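Local coordinates for type III effector Xcv3220-like C-terminal domain-containing protein (Xanthomonas campestris pv. vesicatoria, PDB 4FC9) that probably acts inside the plant host as a secreted E3 ubiquitin ligase, this chain being its all-helical, bilobal C-terminal domain, at residues E87-V97 against I168-F179; R53-P61 against E181-Q189. All coordinates share one frame; numbering follows the deposited sequence.

Interaction 1. Residues E87-V97 against I168-F179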
# COMPACT_ATOMS: atom_id res chain seq x y z
N GLU A 87 1.60 11.02 -5.30
CA GLU A 87 2.66 10.03 -5.48
C GLU A 87 2.17 8.82 -6.27
O GLU A 87 2.89 8.27 -7.10
CB GLU A 87 3.21 9.57 -4.13
CG GLU A 87 4.05 10.59 -3.41
CD GLU A 87 4.49 10.12 -2.04
OE1 GLU A 87 4.32 8.92 -1.74
OE2 GLU A 87 4.99 10.94 -1.25
N SER A 88 0.92 8.42 -6.02
CA SER A 88 0.36 7.24 -6.67
C SER A 88 0.10 7.47 -8.17
O SER A 88 -0.11 6.52 -8.91
CB SER A 88 -0.91 6.79 -5.96
OG SER A 88 -1.98 7.68 -6.20
N ARG A 89 0.13 8.73 -8.59
CA ARG A 89 -0.01 9.06 -10.00
C ARG A 89 1.36 9.23 -10.66
O ARG A 89 1.46 9.39 -11.87
CB ARG A 89 -0.79 10.36 -10.16
CG ARG A 89 -2.27 10.18 -10.44
CD ARG A 89 -2.99 9.56 -9.27
NE ARG A 89 -4.39 9.99 -9.21
CZ ARG A 89 -5.27 9.56 -8.31
NH1 ARG A 89 -6.52 10.01 -8.33
NH2 ARG A 89 -4.91 8.66 -7.39
N ASP A 90 2.41 9.18 -9.84
CA ASP A 90 3.77 9.44 -10.30
C ASP A 90 4.40 8.22 -10.97
O ASP A 90 4.41 7.13 -10.41
CB ASP A 90 4.63 9.92 -9.13
CG ASP A 90 6.09 10.06 -9.49
OD1 ASP A 90 6.93 9.87 -8.59
OD2 ASP A 90 6.40 10.35 -10.66
N LEU A 91 4.93 8.42 -12.17
CA LEU A 91 5.53 7.34 -12.95
C LEU A 91 6.67 6.66 -12.23
O LEU A 91 6.89 5.46 -12.40
CB LEU A 91 6.06 7.88 -14.27
CG LEU A 91 5.03 8.52 -15.20
CD1 LEU A 91 5.73 8.98 -16.47
CD2 LEU A 91 3.91 7.54 -15.49
N GLU A 92 7.42 7.43 -11.45
CA GLU A 92 8.57 6.89 -10.76
C GLU A 92 8.11 5.96 -9.65
O GLU A 92 8.73 4.93 -9.39
CB GLU A 92 9.44 8.01 -10.20
CG GLU A 92 9.63 9.15 -11.19
CD GLU A 92 11.06 9.67 -11.22
OE1 GLU A 92 11.87 9.22 -10.40
OE2 GLU A 92 11.35 10.53 -12.08
N PHE A 93 7.01 6.33 -9.00
CA PHE A 93 6.42 5.47 -7.98
C PHE A 93 5.88 4.19 -8.60
O PHE A 93 6.15 3.09 -8.12
CB PHE A 93 5.30 6.20 -7.24
CG PHE A 93 4.54 5.31 -6.28
CD1 PHE A 93 5.04 5.06 -5.01
CD2 PHE A 93 3.34 4.73 -6.66
CE1 PHE A 93 4.34 4.23 -4.13
CE2 PHE A 93 2.64 3.90 -5.79
CZ PHE A 93 3.14 3.66 -4.53
N LEU A 94 5.11 4.33 -9.67
CA LEU A 94 4.51 3.19 -10.35
C LEU A 94 5.58 2.24 -10.89
O LEU A 94 5.40 1.02 -10.89
CB LEU A 94 3.56 3.65 -11.45
CG LEU A 94 2.40 4.52 -10.94
CD1 LEU A 94 1.62 5.12 -12.10
CD2 LEU A 94 1.49 3.71 -10.03
N GLN A 95 6.68 2.81 -11.35
CA GLN A 95 7.82 2.02 -11.81
C GLN A 95 8.38 1.17 -10.67
O GLN A 95 8.68 -0.01 -10.87
CB GLN A 95 8.92 2.93 -12.37
CG GLN A 95 9.83 2.27 -13.39
CD GLN A 95 9.25 2.26 -14.80
OE1 GLN A 95 9.43 3.21 -15.57
NE2 GLN A 95 8.58 1.17 -15.16
N ARG A 96 8.51 1.75 -9.48
CA ARG A 96 9.02 1.02 -8.31
C ARG A 96 8.07 -0.11 -7.90
O ARG A 96 8.52 -1.18 -7.49
CB ARG A 96 9.25 1.95 -7.13
CG ARG A 96 10.38 2.94 -7.31
CD ARG A 96 11.72 2.23 -7.45
NE ARG A 96 12.83 3.16 -7.23
CZ ARG A 96 14.08 2.92 -7.59
NH1 ARG A 96 15.03 3.83 -7.35
NH2 ARG A 96 14.40 1.78 -8.18
N VAL A 97 6.78 0.15 -8.00
CA VAL A 97 5.79 -0.87 -7.68
C VAL A 97 5.95 -2.05 -8.63
O VAL A 97 5.93 -3.20 -8.19
CB VAL A 97 4.36 -0.32 -7.76
CG1 VAL A 97 3.34 -1.45 -7.60
CG2 VAL A 97 4.14 0.75 -6.71
N ILE A 168 9.46 0.50 -0.63
CA ILE A 168 10.23 1.04 -1.75
C ILE A 168 11.48 1.77 -1.25
O ILE A 168 12.58 1.56 -1.78
CB ILE A 168 9.37 1.98 -2.62
CG1 ILE A 168 8.36 1.17 -3.43
CG2 ILE A 168 10.24 2.80 -3.55
CD1 ILE A 168 7.29 2.00 -4.10
N VAL A 169 11.32 2.60 -0.23
CA VAL A 169 12.42 3.38 0.32
C VAL A 169 13.43 2.51 1.07
O VAL A 169 14.63 2.80 1.08
CB VAL A 169 11.90 4.51 1.23
CG1 VAL A 169 13.05 5.21 1.95
CG2 VAL A 169 11.10 5.50 0.42
N HIS A 170 12.96 1.43 1.68
CA HIS A 170 13.88 0.52 2.33
C HIS A 170 14.78 -0.15 1.30
O HIS A 170 15.99 -0.29 1.51
CB HIS A 170 13.13 -0.56 3.11
CG HIS A 170 14.03 -1.43 3.92
ND1 HIS A 170 14.59 -2.59 3.42
CD2 HIS A 170 14.51 -1.30 5.18
CE1 HIS A 170 15.36 -3.13 4.34
NE2 HIS A 170 15.32 -2.38 5.42
N ALA A 171 14.18 -0.54 0.18
CA ALA A 171 14.90 -1.17 -0.90
C ALA A 171 15.79 -0.17 -1.64
O ALA A 171 16.90 -0.51 -2.05
CB ALA A 171 13.94 -1.84 -1.87
N HIS A 172 15.31 1.06 -1.79
CA HIS A 172 16.07 2.10 -2.47
C HIS A 172 16.08 3.39 -1.65
O HIS A 172 15.28 4.29 -1.91
CB HIS A 172 15.50 2.39 -3.85
CG HIS A 172 15.23 1.15 -4.65
ND1 HIS A 172 14.00 0.52 -4.65
CD2 HIS A 172 16.03 0.42 -5.45
CE1 HIS A 172 14.06 -0.54 -5.43
NE2 HIS A 172 15.28 -0.63 -5.93
N PRO A 173 16.97 3.47 -0.66
CA PRO A 173 17.02 4.59 0.29
C PRO A 173 17.08 5.97 -0.36
O PRO A 173 16.54 6.93 0.21
CB PRO A 173 18.29 4.29 1.09
CG PRO A 173 18.40 2.81 1.05
CD PRO A 173 17.97 2.44 -0.34
N GLN A 174 17.68 6.08 -1.54
CA GLN A 174 17.77 7.36 -2.25
C GLN A 174 16.41 7.88 -2.70
O GLN A 174 16.27 9.04 -3.07
CB GLN A 174 18.71 7.24 -3.46
CG GLN A 174 18.11 6.51 -4.65
CD GLN A 174 18.28 5.00 -4.56
OE1 GLN A 174 18.54 4.45 -3.49
NE2 GLN A 174 18.13 4.32 -5.70
N ASP A 175 15.41 7.00 -2.68
CA ASP A 175 14.05 7.36 -3.06
C ASP A 175 13.32 8.10 -1.94
O ASP A 175 12.21 8.58 -2.13
CB ASP A 175 13.24 6.12 -3.46
CG ASP A 175 13.44 5.73 -4.91
OD1 ASP A 175 12.54 5.06 -5.47
OD2 ASP A 175 14.47 6.08 -5.51
N ARG A 176 13.96 8.18 -0.77
CA ARG A 176 13.36 8.87 0.37
C ARG A 176 13.13 10.34 0.05
O ARG A 176 12.14 10.93 0.49
CB ARG A 176 14.24 8.72 1.62
CG ARG A 176 13.77 9.54 2.82
CD ARG A 176 12.29 9.30 3.11
NE ARG A 176 12.06 8.16 3.98
CZ ARG A 176 10.90 7.52 4.09
NH1 ARG A 176 10.79 6.50 4.92
NH2 ARG A 176 9.86 7.91 3.38
N ALA A 177 14.04 10.94 -0.71
CA ALA A 177 13.89 12.34 -1.09
C ALA A 177 12.62 12.54 -1.91
O ALA A 177 11.99 13.59 -1.82
CB ALA A 177 15.11 12.81 -1.85
N ARG A 178 12.25 11.53 -2.69
CA ARG A 178 11.08 11.62 -3.56
C ARG A 178 9.80 11.29 -2.82
O ARG A 178 8.73 11.84 -3.10
CB ARG A 178 11.25 10.70 -4.77
CG ARG A 178 10.15 10.83 -5.80
CD ARG A 178 10.59 10.31 -7.15
NE ARG A 178 9.64 10.64 -8.20
CZ ARG A 178 9.58 11.82 -8.81
NH1 ARG A 178 10.42 12.79 -8.47
NH2 ARG A 178 8.68 12.03 -9.77
N PHE A 179 9.91 10.36 -1.88
CA PHE A 179 8.78 9.92 -1.08
C PHE A 179 9.12 10.16 0.37
O PHE A 179 9.61 9.26 1.06
CB PHE A 179 8.48 8.45 -1.35
CG PHE A 179 8.38 8.12 -2.81
CD1 PHE A 179 7.62 8.91 -3.66
CD2 PHE A 179 9.08 7.05 -3.34
CE1 PHE A 179 7.53 8.62 -5.01
CE2 PHE A 179 9.00 6.76 -4.69
CZ PHE A 179 8.22 7.54 -5.52
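OD2 of D90 is gripped from opposite faces of its carboxylate: NH2 of R178 comes in from one at 3.0 Å, and the backbone N of E92 from the other. The second is a capping bond: D90 is the N-cap of helix 91-101, and its side chain accepts from the backbone N of E92 in the first turn. One aspartate thus caps a helix and ties it to the turn that follows helix 152-171. R178 meets D90 side-on, NE reaching OD1 at 2.8 Å from the syn side. Its CG stands anti to the backbone N (chi1 -174°) and the chain runs straight out to NE, which carries the guanidinium across to the cap. E92 lies over one face of that guanidinium. Its OE1 is 3.4 Å from NE of R178 but well out of the plane, so only charge acts there, and the three residues form a salt-bridge network.

Next in the chain is F179, its ring between CD1 of F93 on one face and CG of R178 on the other. The F93 ring presents its edge in a T-shaped pair, planes at 89°. E87 lays its carboxylate carbon by CD1 of F179, while its OE2 makes a salt bridge to R165. CD1 of I168 wedges in beside F93, 3.6 Å from CB of R96.

R96 makes the second side-on ion pair. NE donates to OD1 of D175 at 2.6 Å and NH1 to OD2, both arriving on the syn side but tilted out of the carboxylate plane. The two bonds to D175 fix the turn of the guanidinium, and H172 lies flat over one face, planes 12° apart; NH2 of R96 sits over the centre of the imidazole, 3.3 Å above its plane.

Interaction 2. Residues R53-P61 against E181-Q189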
# COMPACT_ATOMS: atom_id res chain seq x y z
N ARG A 53 -10.32 4.94 13.60
CA ARG A 53 -9.65 6.22 13.68
C ARG A 53 -8.66 6.41 12.53
O ARG A 53 -8.24 5.46 11.88
CB ARG A 53 -8.96 6.37 15.04
CG ARG A 53 -9.94 6.48 16.20
CD ARG A 53 -9.27 6.28 17.55
NE ARG A 53 -8.33 7.36 17.88
CZ ARG A 53 -7.77 7.52 19.07
NH1 ARG A 53 -8.05 6.68 20.06
NH2 ARG A 53 -6.92 8.52 19.28
N ASN A 54 -8.29 7.67 12.30
CA ASN A 54 -7.49 8.10 11.17
C ASN A 54 -6.04 8.35 11.60
O ASN A 54 -5.74 9.38 12.20
CB ASN A 54 -8.11 9.40 10.63
CG ASN A 54 -7.49 9.86 9.32
OD1 ASN A 54 -6.43 9.40 8.91
ND2 ASN A 54 -8.16 10.81 8.67
N PRO A 55 -5.13 7.42 11.28
CA PRO A 55 -3.73 7.54 11.71
C PRO A 55 -2.95 8.61 10.95
O PRO A 55 -1.77 8.83 11.24
CB PRO A 55 -3.15 6.16 11.40
CG PRO A 55 -3.97 5.66 10.27
CD PRO A 55 -5.36 6.17 10.53
N PHE A 56 -3.59 9.26 9.99
CA PHE A 56 -2.92 10.23 9.15
C PHE A 56 -3.05 11.64 9.68
O PHE A 56 -2.42 12.57 9.17
CB PHE A 56 -3.42 10.13 7.71
CG PHE A 56 -3.10 8.81 7.05
CD1 PHE A 56 -1.83 8.55 6.57
CD2 PHE A 56 -4.07 7.82 6.94
CE1 PHE A 56 -1.53 7.33 5.98
CE2 PHE A 56 -3.77 6.60 6.35
CZ PHE A 56 -2.50 6.36 5.87
N LEU A 57 -3.86 11.81 10.72
CA LEU A 57 -4.01 13.11 11.36
C LEU A 57 -3.57 13.06 12.81
O LEU A 57 -3.78 12.06 13.50
CB LEU A 57 -5.46 13.60 11.26
CG LEU A 57 -5.96 14.04 9.88
CD1 LEU A 57 -7.46 14.28 9.93
CD2 LEU A 57 -5.23 15.29 9.41
N GLU A 58 -2.96 14.15 13.26
CA GLU A 58 -2.54 14.31 14.64
C GLU A 58 -3.66 13.93 15.62
O GLU A 58 -4.79 14.40 15.50
CB GLU A 58 -2.12 15.76 14.87
CG GLU A 58 -1.51 16.03 16.23
CD GLU A 58 -1.12 17.48 16.41
OE1 GLU A 58 -1.51 18.32 15.57
OE2 GLU A 58 -0.43 17.79 17.40
N GLY A 59 -3.33 13.06 16.56
CA GLY A 59 -4.28 12.61 17.56
C GLY A 59 -5.17 11.46 17.12
O GLY A 59 -5.98 10.97 17.90
N ALA A 60 -4.99 11.03 15.88
CA ALA A 60 -5.80 9.96 15.30
C ALA A 60 -7.31 10.14 15.51
O ALA A 60 -7.94 9.33 16.18
CB ALA A 60 -5.35 8.61 15.82
N PRO A 61 -7.89 11.21 14.94
CA PRO A 61 -9.31 11.46 15.15
C PRO A 61 -10.17 10.39 14.49
O PRO A 61 -9.71 9.70 13.57
CB PRO A 61 -9.53 12.80 14.46
CG PRO A 61 -8.53 12.81 13.37
CD PRO A 61 -7.32 12.15 13.96
N GLU A 181 9.22 11.07 4.44
CA GLU A 181 8.59 10.46 5.59
C GLU A 181 7.32 11.22 5.89
O GLU A 181 7.28 12.44 5.82
CB GLU A 181 9.52 10.50 6.79
CG GLU A 181 10.38 9.27 6.93
CD GLU A 181 11.01 9.16 8.29
OE1 GLU A 181 10.29 8.77 9.24
OE2 GLU A 181 12.21 9.48 8.42
N LEU A 182 6.27 10.47 6.22
CA LEU A 182 5.02 11.07 6.63
C LEU A 182 4.76 10.71 8.07
O LEU A 182 5.04 9.59 8.50
CB LEU A 182 3.88 10.57 5.74
CG LEU A 182 3.94 11.01 4.27
CD1 LEU A 182 2.98 10.17 3.46
CD2 LEU A 182 3.61 12.48 4.15
N ALA A 183 4.23 11.66 8.82
CA ALA A 183 3.90 11.43 10.21
C ALA A 183 2.68 10.54 10.30
O ALA A 183 1.68 10.78 9.64
CB ALA A 183 3.65 12.74 10.92
N VAL A 184 2.76 9.49 11.11
CA VAL A 184 1.60 8.65 11.35
C VAL A 184 1.27 8.73 12.83
O VAL A 184 2.14 8.96 13.66
CB VAL A 184 1.84 7.20 10.89
CG1 VAL A 184 2.57 7.18 9.56
CG2 VAL A 184 2.62 6.42 11.93
N HIS A 185 -0.01 8.55 13.15
CA HIS A 185 -0.46 8.76 14.51
C HIS A 185 -1.23 7.57 15.04
O HIS A 185 -2.37 7.33 14.66
CB HIS A 185 -1.28 10.05 14.59
CG HIS A 185 -0.55 11.24 14.06
ND1 HIS A 185 0.28 12.01 14.84
CD2 HIS A 185 -0.51 11.78 12.82
CE1 HIS A 185 0.79 12.99 14.11
NE2 HIS A 185 0.33 12.87 12.88
N ILE A 186 -0.57 6.83 15.92
CA ILE A 186 -1.16 5.65 16.52
C ILE A 186 -1.70 6.02 17.89
O ILE A 186 -0.99 6.64 18.69
CB ILE A 186 -0.11 4.53 16.67
CG1 ILE A 186 0.56 4.25 15.32
CG2 ILE A 186 -0.74 3.27 17.24
CD1 ILE A 186 -0.39 3.94 14.18
N PRO A 187 -2.96 5.67 18.17
CA PRO A 187 -3.57 5.89 19.48
C PRO A 187 -2.70 5.37 20.61
O PRO A 187 -2.02 4.35 20.45
CB PRO A 187 -4.86 5.07 19.40
CG PRO A 187 -5.22 5.09 17.97
CD PRO A 187 -3.92 5.08 17.22
N GLU A 188 -2.72 6.06 21.74
CA GLU A 188 -1.98 5.66 22.93
C GLU A 188 -2.54 4.35 23.49
O GLU A 188 -2.05 3.82 24.49
CB GLU A 188 -2.03 6.77 23.98
CG GLU A 188 -1.53 8.12 23.46
CD GLU A 188 -1.65 9.24 24.48
OE1 GLU A 188 -2.29 9.03 25.53
OE2 GLU A 188 -1.11 10.34 24.22
N GLN A 189 -3.59 3.85 22.84
CA GLN A 189 -4.18 2.56 23.14
C GLN A 189 -3.50 1.43 22.36
O GLN A 189 -2.90 0.54 22.96
CB GLN A 189 -5.68 2.58 22.83
CG GLN A 189 -6.31 1.20 22.76
CD GLN A 189 -7.78 1.22 23.15
OE1 GLN A 189 -8.24 2.14 23.81
NE2 GLN A 189 -8.51 0.19 22.74
O HOH W 1 0.71 13.03 8.70
O HOH W 2 -1.07 12.16 17.67
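H185 lays its imidazole against two consecutive beta turns, and its backbone ties the extended tail to them: its N donates to P55 O at 2.6 Å, on a lone pair in the carbonyl plane. Going out along the side chain, CB passes L57 O at 3.4 Å and P55 O slightly farther off. CG keeps to the L57 carbonyl, and CD2 lies 3.3 Å from L57 C. With CG turned anti to its own carbonyl carbon (chi1 -55°), one face of the ring is turned to E58, whose CA sits 3.5 Å from the ring centroid, almost on the normal: a CH-pi contact. NE2 faces E58 N. A water lies 3.1 Å from ND1 of H185, hydrogen-bonded to it, and accepts from G59 N.

The carbonyl O of H185 meets A60 CB, and farther along the tail P187 lies over one face of the R53 guanidinium, CG centred on it. That guanidinium is held flat by the turn itself: NE bonds to A60 O at 2.6 Å and NH2 to G59 O. At the other end a second water bridges F56 O and A183 O.

The part from N54 to A60 is a type I turn, with an Asx turn at N54, running straight into a type II turn that shares L57 and has glycine in its third position; an extended C-terminal tail packs across this pair of consecutive beta turns.

From the N terminus, helix 32-49 leads into the turns of residues 53-61. The chain then passes through helix 79-88 and, after a short break, helix 91-101; residues 87-97, at the junction of these two helices, are the first half of interaction 1. Helices 112-129 and 152-171 follow, and residues 168-179 close the inner loop. The tail runs on directly to 181-189 and closes the outer one, so interaction 1 sits wholly within the span of interaction 2, and the two do not cross. Their centres lie 23 Å apart, yet they meet where R176 packs on E181. Together they fasten the end of helix 152-171 and its tail first to the helix 79-88/91-101 corner, then to the loop after helix 32-49.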